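Local coordinates for protein sensor histidine kinase PdtaS (Mycobacterium tuberculosis, PDB 2YKF) that probably senses cyclic di-GMP raised by nutrient deprivation and autophosphorylates to start two-component signalling in adaptation to poor nutrient supply, at residues Tyr42-Arg47 and Ala126-His131. Residues are numbered along the deposited sequence; the frame is centred on the assembly and turned at random.
Sequences YLMWVR and AVLTRH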
# COMPACT_ATOMS: atom_id res chain seq x y z
N TYR A 42 -2.79 -1.02 -15.32
CA TYR A 42 -3.98 -0.69 -16.18
C TYR A 42 -3.76 0.63 -16.82
O TYR A 42 -3.16 1.58 -16.19
CB TYR A 42 -5.28 -0.59 -15.33
CG TYR A 42 -5.82 -1.96 -14.93
CD1 TYR A 42 -5.33 -2.63 -13.81
CD2 TYR A 42 -6.81 -2.60 -15.73
CE1 TYR A 42 -5.77 -3.92 -13.49
CE2 TYR A 42 -7.28 -3.84 -15.43
CZ TYR A 42 -6.80 -4.49 -14.28
OH TYR A 42 -7.32 -5.70 -13.96
N LEU A 43 -4.30 0.78 -18.03
CA LEU A 43 -4.33 2.06 -18.66
C LEU A 43 -5.79 2.35 -18.93
O LEU A 43 -6.50 1.45 -19.23
CB LEU A 43 -3.56 2.01 -19.96
CG LEU A 43 -2.09 2.40 -19.98
CD1 LEU A 43 -1.25 1.83 -18.94
CD2 LEU A 43 -1.50 2.08 -21.37
N MET A 44 -6.21 3.61 -18.88
CA MET A 44 -7.57 3.98 -19.20
C MET A 44 -7.58 4.75 -20.52
O MET A 44 -6.90 5.73 -20.67
CB MET A 44 -8.15 4.88 -18.13
CG MET A 44 -9.60 5.29 -18.45
SD MET A 44 -10.28 6.44 -17.19
CE MET A 44 -10.81 5.17 -16.08
N TRP A 45 -8.42 4.30 -21.45
CA TRP A 45 -8.49 4.91 -22.81
C TRP A 45 -9.86 5.50 -23.04
O TRP A 45 -10.86 4.88 -22.64
CB TRP A 45 -8.28 3.83 -23.86
CG TRP A 45 -6.94 3.20 -23.77
CD1 TRP A 45 -6.60 2.09 -23.12
CD2 TRP A 45 -5.78 3.69 -24.39
NE1 TRP A 45 -5.24 1.84 -23.26
CE2 TRP A 45 -4.72 2.81 -24.06
CE3 TRP A 45 -5.53 4.76 -25.24
CZ2 TRP A 45 -3.41 2.99 -24.55
CZ3 TRP A 45 -4.21 4.96 -25.71
CH2 TRP A 45 -3.18 4.09 -25.34
N VAL A 46 -9.90 6.72 -23.60
CA VAL A 46 -11.15 7.33 -24.07
C VAL A 46 -11.08 7.52 -25.62
O VAL A 46 -9.98 7.39 -26.20
CB VAL A 46 -11.54 8.64 -23.35
CG1 VAL A 46 -11.83 8.38 -21.79
CG2 VAL A 46 -10.48 9.79 -23.54
N ARG A 47 -12.24 7.79 -26.24
CA ARG A 47 -12.38 7.87 -27.72
C ARG A 47 -12.97 9.20 -28.01
O ARG A 47 -14.04 9.56 -27.51
CB ARG A 47 -13.32 6.77 -28.21
CG ARG A 47 -13.56 6.79 -29.72
CD ARG A 47 -14.41 5.62 -30.16
NE ARG A 47 -15.84 5.83 -29.86
CZ ARG A 47 -16.82 5.00 -30.26
NH1 ARG A 47 -16.53 3.90 -30.96
NH2 ARG A 47 -18.10 5.26 -29.96
N ALA A 126 -15.22 4.40 -21.33
CA ALA A 126 -13.78 4.23 -21.38
C ALA A 126 -13.50 2.78 -21.53
O ALA A 126 -14.38 1.95 -21.30
CB ALA A 126 -13.05 4.80 -20.05
N VAL A 127 -12.27 2.47 -21.90
CA VAL A 127 -11.78 1.09 -21.93
C VAL A 127 -10.44 0.95 -21.17
O VAL A 127 -9.57 1.79 -21.30
CB VAL A 127 -11.56 0.64 -23.39
CG1 VAL A 127 -10.98 -0.73 -23.41
CG2 VAL A 127 -12.93 0.64 -24.10
N LEU A 128 -10.30 -0.10 -20.39
CA LEU A 128 -9.08 -0.37 -19.62
C LEU A 128 -8.31 -1.34 -20.39
O LEU A 128 -8.90 -2.31 -20.87
CB LEU A 128 -9.46 -1.07 -18.31
CG LEU A 128 -10.39 -0.26 -17.36
CD1 LEU A 128 -10.58 -1.05 -16.09
CD2 LEU A 128 -9.76 1.08 -17.01
N THR A 129 -7.01 -1.13 -20.52
CA THR A 129 -6.15 -2.27 -20.92
C THR A 129 -5.34 -2.73 -19.73
O THR A 129 -4.84 -1.88 -18.95
CB THR A 129 -5.24 -1.89 -22.11
OG1 THR A 129 -4.51 -0.68 -21.80
CG2 THR A 129 -6.15 -1.69 -23.43
N ARG A 130 -5.27 -4.05 -19.55
CA ARG A 130 -4.50 -4.67 -18.48
C ARG A 130 -3.16 -5.23 -19.05
O ARG A 130 -3.14 -5.89 -20.10
CB ARG A 130 -5.34 -5.80 -17.87
CG ARG A 130 -4.73 -6.59 -16.72
CD ARG A 130 -5.75 -7.69 -16.22
NE ARG A 130 -5.21 -8.64 -15.19
CZ ARG A 130 -5.97 -9.48 -14.45
NH1 ARG A 130 -7.30 -9.51 -14.58
NH2 ARG A 130 -5.41 -10.29 -13.55
N HIS A 131 -2.04 -4.94 -18.39
CA HIS A 131 -0.75 -5.41 -18.90
C HIS A 131 -0.06 -6.06 -17.74
O HIS A 131 -0.09 -5.52 -16.62
CB HIS A 131 0.07 -4.22 -19.35
CG HIS A 131 -0.65 -3.28 -20.28
ND1 HIS A 131 -0.21 -3.05 -21.57
CD2 HIS A 131 -1.70 -2.46 -20.08
CE1 HIS A 131 -1.00 -2.14 -22.13
NE2 HIS A 131 -1.90 -1.76 -21.24
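Met44 and Ala126 meet in the apolar centre, Met44 CG lying 3.8 Å from Ala126 CB, while Leu128 reaches Met44 CB with its CD2 methyl. On the same face of the sheet, Leu128 CB sits at the edge of the Tyr42 ring, 4.0 Å from Tyr42 CD2. Helix 18-38 covers this side through Val27, Leu24 and Leu34. Farther out, the aliphatic stem of Arg130 runs alongside Tyr42, its CG standing off-centre over the ring, 4.3 Å from the centroid. Fully extended from CG to NE, the arginine carries its guanidinium past the phenol, whose OH is hydrogen-bonded to Ser38 OG. The strands are held in antiparallel register by paired backbone bonds between Leu43 and Thr129 and between Trp45 and Val127. On the opposite face, with Leu43, Trp45 and Thr129, lies the polar edge, where Trp45 NE1 donates to Thr129 OG1 at 3.0 Å, with the oxygen almost exactly in the indole plane. A chi1 of 53° swings this hydroxyl between its own backbone N and carbonyl carbon, toward Trp45 and Leu43 CB. The same oxygen shares a hydrogen bond with His131 NE2 at 2.9 Å, so two ring nitrogens grip one buried hydroxyl. First and last strand, 41-47 and 123-131, pair inside the sheet, as in GAF and PAS folds; the order 3-2-1-5-4 and the sequence family mark it as the kinase's N-terminal GAF sensor module.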